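Local structure of (R)-specific secondary-alkylsulfatase (Pseudomonas sp., 4AXH) at residues 414-419 with 511-516; 242-247 with 517-522; 50-55 with 102-107. The protein catalyses the zinc-dependent, enantioselective hydrolysis of (R)-secondary-alkyl sulfates with strict inversion of configuration, releasing (S)-alcohols and sulfate. All blocks are in the same frame, centred on the assembly; numbering follows the deposited sequence.

Contact 1. Residues 414-419 with 511-516; sequences RSYYGA and QTENAL
E513 leaves the backbone with CG opposite the amide nitrogen (chi1 168°) and then runs out extended, whereas R414 is bent at chi2 and chi3; carboxylate and guanidinium thereby meet in a side-on salt bridge, their planes 41° apart, just ahead of an N-capped helix, 515-529, of the alkylsulfatase dimerisation region. R414 NE reaches E513 OE2 at 2.8 Å, in the guanidinium plane, and R414 NH2 takes E513 OE1 on its syn lone pair at 2.7 Å. A water bridges S415 N and E513 OE1. R414 NH1 is salt-bridged to D408, while E513 OE2 and the hydroxyl of Y416 both probably bond to S104.

N514 is the cap residue. Its OD1 accepts from W517 N and, weakly, from L516 N, and its ND2 turns back to the other loop with weak bonds to the carbonyls of S415 and Y417. A backbone bond joins A515 N to Y416 O at 2.9 Å.

The sulfate-binding Y417 meets H317 with the two ring planes roughly perpendicular. L516 lies over one face of the Y417 ring in a CH-pi contact, its CD2 3.7 Å from the ring centroid and 9° off the normal.

Contact 2. Residues 242-247 with 517-522; sequences QAQVDS and WRNMYM
R518 grips A243: NE and NH2 of the arginine both point at the one carbonyl oxygen. The NE bond is the shorter, 2.8 Å to A243 O, and comes in nearly along the C=O axis; R518 NH2 lies 3.1 Å from A243 O and uses a lone pair in the carbonyl plane. Because the acceptor sits in the guanidinium plane, the two bonds fix the rotation of that group. V245 CG2 packs across the arginine stem, 3.8 Å from R518 CD, and M522 sets its CE above one guanidinium face, toward the rim, and 3.4 Å from Q242 O.

One residue further along the helix, N519 divides its amide between two loop side chains. Q244 NE2 donates to N519 OD1 at 3.0 Å, with the two amide planes only 22° apart, and N519 ND2 donates to S247 OG, also at 3.0 Å. The same ND2 bonds to the backbone oxygen of Q232, a sulfate-binding residue.

Outward from this shell, R518 NH1 is held by T100 O and Q244 OE1 by the hydroxyl of Y89, while D246 is salt-bridged to K251 through one oxygen and bonded to N112 and to G248 N through the other. W517, M520 and Y521 pack against the second subunit.

The whole is a contact between a helix of the alkylsulfatase dimerisation region, 515-529, and a loop of the metallo-beta-lactamase region, which the helix side chains hold through a backbone carbonyl and polar side chains.

Contact 3. Residues 50-55 with 102-107; sequences KNLPFA and NPSLWR. Unlike the reference sequence in segment 102-107: R107 (reference His).
F54 meets the first turn of helix 103-111 with the far end of its ring. CG stands beside the backbone N, opposite the carbonyl carbon (chi1 -62°), and the ring extends from there so that CZ and CE1 lead. CZ comes to 3.6 Å from P103 CB, the two side chains crossing obliquely, while CE1 lies 3.6 Å from P103 O. The carbonyl carbon of P103 falls in the plane of the ring, at its edge, and S104 N is also near that plane; the phenyl group therefore does not lie flat on the helix. Farther along the same helix, CG of R107 is 4.4 Å from F54 CE1.

L52 makes the second approach. Its CB points toward the helix, and its CD2 branch comes to S104, 3.7 Å from S104 CB. The hydroxyl of S104, modelled in two conformers, has its probable polar partner in E513.

The helix end these side chains meet is capped by N102, whose OD1 accepts from S104 N at 3.0 Å in the carbonyl plane; ND2 of the same residue bonds to the backbone oxygen of Q511. W411 lies alongside as a shared neighbour: F54 meets it edge-to-face, and R107, which replaces the histidine of the reference sequence, meets it in a cation-pi contact.

Van der Waals contact, mostly apolar, joins loop 50-55 to the start of the helix. The bonds of N102 are among the polar ones at this helix end, but neither runs to the loop. With no directional polar bond between the two segments, the fit of F54 and L52 against P103 and S104 therefore probably rests on shape.

In the fold
Contacts 1 and 2 share helix 515-529, their centres about 10 Å apart; Y417, A515 and L516 of the one all pack on S247 of the other. Contact 3 is joined to contact 1 through S104, the centres lying about 12 Å apart. Between contacts 2 and 3, centres about 17 Å apart, L105 packs on R518 and V245. Contact 1 is the one that reaches the active site: the side chain of Y417, of the sulfate-binding site, is about 7 Å from a zinc ion, against about 11 Å for that of S247 in contact 2, while S104 of contact 3 stays about 12 Å from Y417, side chain to side chain.

Contact 1. Residues 414-419 with 511-516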
loop_
_atom_site.group_PDB
_atom_site.type_symbol
_atom_site.label_atom_id
_atom_site.label_comp_id
_atom_site.label_asym_id
_atom_site.label_seq_id
_atom_site.Cartn_x
_atom_site.Cartn_y
_atom_site.Cartn_z
ATOM N N ARG A 414 -2.025 -6.893 -23.101
ATOM C CA ARG A 414 -1.199 -5.700 -23.329
ATOM C C ARG A 414 -1.463 -4.605 -22.295
ATOM O O ARG A 414 -2.559 -4.507 -21.701
ATOM C CB ARG A 414 -1.396 -5.127 -24.758
ATOM C CG ARG A 414 -1.276 -6.105 -25.958
ATOM C CD ARG A 414 0.080 -6.757 -26.086
ATOM N NE ARG A 414 1.124 -5.741 -26.181
ATOM C CZ ARG A 414 2.418 -5.968 -26.040
ATOM N NH1 ARG A 414 2.861 -7.191 -25.757
ATOM N NH2 ARG A 414 3.284 -4.971 -26.154
ATOM N N SER A 415 -0.458 -3.731 -22.127
ATOM C CA SER A 415 -0.473 -2.602 -21.193
ATOM C C SER A 415 -1.251 -1.368 -21.707
ATOM O O SER A 415 -0.677 -0.306 -21.891
ATOM C CB SER A 415 0.951 -2.251 -20.805
ATOM O OG SER A 415 1.524 -3.381 -20.175
ATOM N N TYR A 416 -2.553 -1.514 -21.924
ATOM C CA TYR A 416 -3.396 -0.428 -22.437
ATOM C C TYR A 416 -4.023 0.422 -21.348
ATOM O O TYR A 416 -4.341 1.569 -21.609
ATOM C CB TYR A 416 -4.526 -0.989 -23.300
ATOM C CG TYR A 416 -4.105 -1.758 -24.540
ATOM C CD1 TYR A 416 -3.280 -1.179 -25.496
ATOM C CD2 TYR A 416 -4.633 -3.016 -24.814
ATOM C CE1 TYR A 416 -2.929 -1.864 -26.663
ATOM C CE2 TYR A 416 -4.317 -3.696 -25.995
ATOM C CZ TYR A 416 -3.467 -3.113 -26.921
ATOM O OH TYR A 416 -3.147 -3.775 -28.084
ATOM N N TYR A 417 -4.282 -0.144 -20.165
ATOM C CA TYR A 417 -4.903 0.563 -19.049
ATOM C C TYR A 417 -3.909 0.574 -17.939
ATOM O O TYR A 417 -3.315 1.614 -17.663
ATOM C CB TYR A 417 -6.201 -0.148 -18.624
ATOM C CG TYR A 417 -7.141 0.742 -17.849
ATOM C CD1 TYR A 417 -7.867 1.738 -18.484
ATOM C CD2 TYR A 417 -7.352 0.548 -16.483
ATOM C CE1 TYR A 417 -8.745 2.558 -17.778
ATOM C CE2 TYR A 417 -8.228 1.356 -15.769
ATOM C CZ TYR A 417 -8.911 2.376 -16.415
ATOM O OH TYR A 417 -9.773 3.204 -15.726
ATOM N N GLY A 418 -3.660 -0.592 -17.364
ATOM C CA GLY A 418 -2.602 -0.769 -16.377
ATOM C C GLY A 418 -1.265 -0.796 -17.100
ATOM O O GLY A 418 -1.201 -1.030 -18.317
ATOM N N ALA A 419 -0.183 -0.539 -16.388
ATOM C CA ALA A 419 1.104 -0.618 -17.037
ATOM C C ALA A 419 1.970 -1.646 -16.312
ATOM O O ALA A 419 1.890 -1.755 -15.081
ATOM C CB ALA A 419 1.755 0.732 -17.063
ATOM N N GLN A 511 4.430 7.680 -28.807
ATOM C CA GLN A 511 5.153 6.414 -28.733
ATOM C C GLN A 511 4.503 5.322 -27.892
ATOM O O GLN A 511 4.576 4.157 -28.277
ATOM C CB GLN A 511 6.617 6.644 -28.264
ATOM C CG GLN A 511 7.575 7.128 -29.359
ATOM C CD GLN A 511 8.965 7.383 -28.840
ATOM O OE1 GLN A 511 9.404 6.815 -27.819
ATOM N NE2 GLN A 511 9.704 8.240 -29.550
ATOM N N THR A 512 3.945 5.677 -26.720
ATOM C CA THR A 512 3.332 4.740 -25.754
ATOM C C THR A 512 2.107 3.970 -26.224
ATOM O O THR A 512 1.183 4.542 -26.825
ATOM C CB THR A 512 3.114 5.366 -24.389
ATOM O OG1 THR A 512 2.741 4.336 -23.484
ATOM C CG2 THR A 512 2.039 6.450 -24.389
ATOM N N GLU A 513 2.107 2.665 -25.885
ATOM C CA GLU A 513 1.057 1.676 -26.134
ATOM C C GLU A 513 -0.104 1.881 -25.143
ATOM O O GLU A 513 -1.263 1.572 -25.451
ATOM C CB GLU A 513 1.666 0.278 -25.939
ATOM C CG GLU A 513 0.674 -0.858 -25.876
ATOM C CD GLU A 513 1.288 -2.217 -26.084
ATOM O OE1 GLU A 513 2.383 -2.463 -25.528
ATOM O OE2 GLU A 513 0.671 -3.033 -26.810
ATOM N N ASN A 514 0.233 2.391 -23.957
ATOM C CA ASN A 514 -0.674 2.646 -22.855
ATOM C C ASN A 514 -1.538 3.868 -23.087
ATOM O O ASN A 514 -1.026 4.963 -23.320
ATOM C CB ASN A 514 0.113 2.757 -21.555
ATOM C CG ASN A 514 -0.783 2.702 -20.356
ATOM O OD1 ASN A 514 -1.477 3.668 -20.046
ATOM N ND2 ASN A 514 -0.809 1.560 -19.676
ATOM N N ALA A 515 -2.852 3.673 -23.001
ATOM C CA ALA A 515 -3.846 4.714 -23.224
ATOM C C ALA A 515 -3.852 5.741 -22.121
ATOM O O ALA A 515 -4.007 6.921 -22.408
ATOM C CB ALA A 515 -5.213 4.106 -23.367
ATOM N N LEU A 516 -3.665 5.313 -20.867
ATOM C CA LEU A 516 -3.635 6.195 -19.704
ATOM C C LEU A 516 -2.351 7.011 -19.752
ATOM O O LEU A 516 -2.393 8.211 -19.528
ATOM C CB LEU A 516 -3.758 5.358 -18.413
ATOM C CG LEU A 516 -5.195 5.048 -17.897
ATOM C CD1 LEU A 516 -6.196 4.810 -18.997
ATOM C CD2 LEU A 516 -5.222 3.879 -16.971
HETATM O O HOH W 1 2.294 -4.175 -23.190
#

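Contact 2. Residues 242-247 with 517-522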
loop_
_atom_site.group_PDB
_atom_site.type_symbol
_atom_site.label_atom_id
_atom_site.label_comp_id
_atom_site.label_asym_id
_atom_site.label_seq_id
_atom_site.Cartn_x
_atom_site.Cartn_y
_atom_site.Cartn_z
ATOM N N GLN A 242 -3.239 13.239 -33.176
ATOM C CA GLN A 242 -2.175 14.022 -32.535
ATOM C C GLN A 242 -2.473 14.300 -31.049
ATOM O O GLN A 242 -1.614 14.845 -30.348
ATOM C CB GLN A 242 -1.933 15.332 -33.305
ATOM C CG GLN A 242 -1.061 15.163 -34.545
ATOM C CD GLN A 242 -0.207 16.380 -34.797
ATOM O OE1 GLN A 242 -0.519 17.117 -35.841
ATOM N NE2 GLN A 242 0.735 16.672 -34.057
ATOM N N ALA A 243 -3.686 13.926 -30.574
ATOM C CA ALA A 243 -4.135 14.139 -29.194
ATOM C C ALA A 243 -4.819 12.868 -28.528
ATOM O O ALA A 243 -4.227 11.783 -28.578
ATOM C CB ALA A 243 -5.026 15.366 -29.132
ATOM N N GLN A 244 -6.034 13.004 -27.914
ATOM C CA GLN A 244 -6.744 11.915 -27.253
ATOM C C GLN A 244 -7.322 10.918 -28.242
ATOM O O GLN A 244 -8.050 11.311 -29.145
ATOM C CB GLN A 244 -7.846 12.459 -26.344
ATOM C CG GLN A 244 -8.044 11.659 -25.050
ATOM C CD GLN A 244 -9.080 10.580 -25.195
ATOM O OE1 GLN A 244 -9.976 10.633 -26.050
ATOM N NE2 GLN A 244 -8.990 9.588 -24.357
ATOM N N VAL A 245 -6.998 9.623 -28.087
ATOM C CA VAL A 245 -7.503 8.609 -29.007
ATOM C C VAL A 245 -8.351 7.507 -28.360
ATOM O O VAL A 245 -9.261 6.985 -29.010
ATOM C CB VAL A 245 -6.427 8.016 -29.962
ATOM C CG1 VAL A 245 -5.821 9.088 -30.849
ATOM C CG2 VAL A 245 -5.344 7.246 -29.214
ATOM N N ASP A 246 -8.029 7.122 -27.104
ATOM C CA ASP A 246 -8.683 6.031 -26.387
ATOM C C ASP A 246 -8.299 6.049 -24.906
ATOM O O ASP A 246 -7.355 6.740 -24.510
ATOM C CB ASP A 246 -8.245 4.677 -27.016
ATOM C CG ASP A 246 -9.147 3.507 -26.692
ATOM O OD1 ASP A 246 -10.331 3.551 -27.074
ATOM O OD2 ASP A 246 -8.649 2.518 -26.101
ATOM N N SER A 247 -9.021 5.255 -24.096
ATOM C CA SER A 247 -8.722 5.121 -22.674
ATOM C C SER A 247 -8.562 3.650 -22.224
ATOM O O SER A 247 -8.711 3.336 -21.037
ATOM C CB SER A 247 -9.688 5.923 -21.807
ATOM O OG SER A 247 -9.414 7.312 -21.908
ATOM N N TRP A 517 -1.218 6.395 -20.149
ATOM C CA TRP A 517 0.064 7.100 -20.278
ATOM C C TRP A 517 -0.052 8.127 -21.381
ATOM O O TRP A 517 0.467 9.224 -21.231
ATOM C CB TRP A 517 1.201 6.122 -20.560
ATOM C CG TRP A 517 1.693 5.347 -19.354
ATOM C CD1 TRP A 517 0.934 4.780 -18.365
ATOM C CD2 TRP A 517 3.056 4.930 -19.102
ATOM N NE1 TRP A 517 1.747 4.136 -17.456
ATOM C CE2 TRP A 517 3.051 4.195 -17.894
ATOM C CE3 TRP A 517 4.287 5.169 -19.747
ATOM C CZ2 TRP A 517 4.234 3.726 -17.301
ATOM C CZ3 TRP A 517 5.438 4.681 -19.179
ATOM C CH2 TRP A 517 5.410 3.975 -17.964
ATOM N N ARG A 518 -0.770 7.798 -22.467
ATOM C CA ARG A 518 -0.994 8.733 -23.572
ATOM C C ARG A 518 -1.848 9.924 -23.116
ATOM O O ARG A 518 -1.505 11.062 -23.449
ATOM C CB ARG A 518 -1.570 8.060 -24.839
ATOM C CG ARG A 518 -1.571 9.033 -26.011
ATOM C CD ARG A 518 -2.436 8.606 -27.170
ATOM N NE ARG A 518 -2.499 9.634 -28.211
ATOM C CZ ARG A 518 -1.679 9.686 -29.259
ATOM N NH1 ARG A 518 -0.685 8.812 -29.381
ATOM N NH2 ARG A 518 -1.834 10.622 -30.184
ATOM N N ASN A 519 -2.934 9.674 -22.343
ATOM C CA ASN A 519 -3.786 10.731 -21.793
ATOM C C ASN A 519 -2.979 11.635 -20.839
ATOM O O ASN A 519 -3.147 12.847 -20.877
ATOM C CB ASN A 519 -4.981 10.142 -21.069
ATOM C CG ASN A 519 -6.035 9.472 -21.935
ATOM O OD1 ASN A 519 -6.256 9.834 -23.091
ATOM N ND2 ASN A 519 -6.776 8.517 -21.366
ATOM N N MET A 520 -2.089 11.056 -20.021
ATOM C CA MET A 520 -1.259 11.790 -19.047
ATOM C C MET A 520 -0.228 12.701 -19.718
ATOM O O MET A 520 -0.257 13.908 -19.483
ATOM C CB MET A 520 -0.591 10.866 -18.017
ATOM C CG MET A 520 -1.560 10.087 -17.146
ATOM S SD MET A 520 -0.700 9.070 -15.884
ATOM C CE MET A 520 -0.779 7.547 -16.613
ATOM N N TYR A 521 0.670 12.144 -20.557
ATOM C CA TYR A 521 1.696 12.913 -21.268
ATOM C C TYR A 521 1.048 14.023 -22.045
ATOM O O TYR A 521 1.503 15.162 -21.935
ATOM C CB TYR A 521 2.532 12.033 -22.199
ATOM C CG TYR A 521 3.430 11.027 -21.509
ATOM C CD1 TYR A 521 4.296 11.417 -20.493
ATOM C CD2 TYR A 521 3.537 9.722 -21.981
ATOM C CE1 TYR A 521 5.170 10.501 -19.893
ATOM C CE2 TYR A 521 4.414 8.805 -21.400
ATOM C CZ TYR A 521 5.228 9.195 -20.354
ATOM O OH TYR A 521 6.087 8.280 -19.778
ATOM N N MET A 522 -0.054 13.720 -22.764
ATOM C CA MET A 522 -0.830 14.708 -23.527
ATOM C C MET A 522 -1.411 15.857 -22.649
ATOM O O MET A 522 -1.320 17.024 -23.041
ATOM C CB MET A 522 -1.921 14.020 -24.364
ATOM C CG MET A 522 -1.643 13.958 -25.887
ATOM S SD MET A 522 0.059 13.576 -26.430
ATOM C CE MET A 522 -0.271 12.787 -27.957
#

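Contact 3. Residues 50-55 with 102-107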
loop_
_atom_site.group_PDB
_atom_site.type_symbol
_atom_site.label_atom_id
_atom_site.label_comp_id
_atom_site.label_asym_id
_atom_site.label_seq_id
_atom_site.Cartn_x
_atom_site.Cartn_y
_atom_site.Cartn_z
ATOM N N LYS A 50 5.473 -5.112 -37.067
ATOM C CA LYS A 50 6.057 -6.465 -37.027
ATOM C C LYS A 50 6.310 -6.738 -35.549
ATOM O O LYS A 50 6.142 -5.825 -34.758
ATOM C CB LYS A 50 7.338 -6.595 -37.882
ATOM C CG LYS A 50 8.275 -5.402 -37.889
ATOM C CD LYS A 50 8.735 -5.131 -39.303
ATOM C CE LYS A 50 9.464 -3.818 -39.405
ATOM N NZ LYS A 50 9.865 -3.536 -40.808
ATOM N N ASN A 51 6.621 -7.956 -35.147
ATOM C CA ASN A 51 6.804 -8.296 -33.719
ATOM C C ASN A 51 5.535 -8.204 -32.767
ATOM O O ASN A 51 5.620 -8.531 -31.585
ATOM C CB ASN A 51 8.151 -7.775 -33.103
ATOM C CG ASN A 51 8.342 -6.283 -33.019
ATOM O OD1 ASN A 51 9.165 -5.685 -33.733
ATOM N ND2 ASN A 51 7.579 -5.645 -32.147
ATOM N N LEU A 52 4.368 -7.868 -33.314
ATOM C CA LEU A 52 3.066 -7.849 -32.620
ATOM C C LEU A 52 1.988 -8.480 -33.563
ATOM O O LEU A 52 2.157 -8.350 -34.774
ATOM C CB LEU A 52 2.683 -6.443 -32.137
ATOM C CG LEU A 52 2.378 -6.334 -30.627
ATOM C CD1 LEU A 52 3.629 -6.414 -29.780
ATOM C CD2 LEU A 52 1.703 -5.068 -30.302
ATOM N N PRO A 53 0.945 -9.209 -33.080
ATOM C CA PRO A 53 0.030 -9.914 -34.008
ATOM C C PRO A 53 -0.470 -9.237 -35.285
ATOM O O PRO A 53 0.038 -9.589 -36.369
ATOM C CB PRO A 53 -1.061 -10.477 -33.111
ATOM C CG PRO A 53 -0.389 -10.658 -31.813
ATOM C CD PRO A 53 0.599 -9.510 -31.677
ATOM N N PHE A 54 -1.451 -8.323 -35.200
ATOM C CA PHE A 54 -2.056 -7.577 -36.325
ATOM C C PHE A 54 -2.731 -8.457 -37.366
ATOM O O PHE A 54 -3.747 -8.062 -37.909
ATOM C CB PHE A 54 -1.100 -6.561 -36.955
ATOM C CG PHE A 54 -0.631 -5.467 -36.030
ATOM C CD1 PHE A 54 -1.488 -4.426 -35.659
ATOM C CD2 PHE A 54 0.667 -5.459 -35.551
ATOM C CE1 PHE A 54 -1.044 -3.412 -34.800
ATOM C CE2 PHE A 54 1.097 -4.474 -34.672
ATOM C CZ PHE A 54 0.250 -3.455 -34.298
ATOM N N ALA A 55 -2.183 -9.653 -37.620
ATOM C CA ALA A 55 -2.720 -10.658 -38.526
ATOM C C ALA A 55 -3.801 -11.482 -37.794
ATOM O O ALA A 55 -4.542 -12.244 -38.436
ATOM C CB ALA A 55 -1.607 -11.550 -39.052
ATOM N N ASN A 102 0.943 4.895 -31.539
ATOM C CA ASN A 102 1.400 3.524 -31.435
ATOM C C ASN A 102 0.362 2.597 -32.057
ATOM O O ASN A 102 -0.818 2.704 -31.730
ATOM C CB ASN A 102 1.610 3.178 -29.991
ATOM C CG ASN A 102 2.254 1.819 -29.787
ATOM O OD1 ASN A 102 1.737 0.769 -30.207
ATOM N ND2 ASN A 102 3.346 1.804 -29.047
ATOM N N PRO A 103 0.782 1.709 -32.984
ATOM C CA PRO A 103 -0.184 0.854 -33.695
ATOM C C PRO A 103 -1.011 -0.078 -32.830
ATOM O O PRO A 103 -2.149 -0.326 -33.203
ATOM C CB PRO A 103 0.682 0.129 -34.729
ATOM C CG PRO A 103 1.877 0.944 -34.878
ATOM C CD PRO A 103 2.141 1.499 -33.519
ATOM N N SER A 104 -0.455 -0.573 -31.693
ATOM C CA SER A 104 -1.160 -1.440 -30.739
ATOM C C SER A 104 -2.280 -0.660 -30.029
ATOM O O SER A 104 -3.362 -1.183 -29.846
ATOM C CB SER A 104 -0.178 -1.989 -29.709
ATOM O OG SER A 104 -0.776 -2.941 -28.845
ATOM N N LEU A 105 -1.993 0.608 -29.628
ATOM C CA LEU A 105 -2.941 1.505 -28.980
ATOM C C LEU A 105 -4.116 1.789 -29.956
ATOM O O LEU A 105 -5.287 1.730 -29.543
ATOM C CB LEU A 105 -2.265 2.816 -28.550
ATOM C CG LEU A 105 -3.165 3.856 -27.787
ATOM C CD1 LEU A 105 -4.093 3.210 -26.744
ATOM C CD2 LEU A 105 -2.318 4.894 -27.119
ATOM N N TRP A 106 -3.777 2.052 -31.240
ATOM C CA TRP A 106 -4.719 2.304 -32.320
ATOM C C TRP A 106 -5.638 1.087 -32.546
ATOM O O TRP A 106 -6.793 1.259 -32.897
ATOM C CB TRP A 106 -3.923 2.616 -33.595
ATOM C CG TRP A 106 -4.746 3.040 -34.767
ATOM C CD1 TRP A 106 -5.350 2.231 -35.669
ATOM C CD2 TRP A 106 -4.981 4.388 -35.212
ATOM N NE1 TRP A 106 -5.983 2.982 -36.628
ATOM C CE2 TRP A 106 -5.761 4.311 -36.381
ATOM C CE3 TRP A 106 -4.591 5.662 -34.741
ATOM C CZ2 TRP A 106 -6.163 5.450 -37.092
ATOM C CZ3 TRP A 106 -5.016 6.793 -35.435
ATOM C CH2 TRP A 106 -5.784 6.677 -36.599
ATOM N N ARG A 107 -5.108 -0.131 -32.397
ATOM C CA ARG A 107 -5.814 -1.391 -32.568
ATOM C C ARG A 107 -6.916 -1.442 -31.501
ATOM O O ARG A 107 -8.063 -1.748 -31.831
ATOM C CB ARG A 107 -4.817 -2.559 -32.342
ATOM C CG ARG A 107 -5.096 -3.787 -33.156
ATOM C CD ARG A 107 -5.870 -4.781 -32.383
ATOM N NE ARG A 107 -6.406 -5.770 -33.315
ATOM C CZ ARG A 107 -6.927 -6.943 -32.951
ATOM N NH1 ARG A 107 -6.961 -7.292 -31.668
ATOM N NH2 ARG A 107 -7.398 -7.783 -33.864
#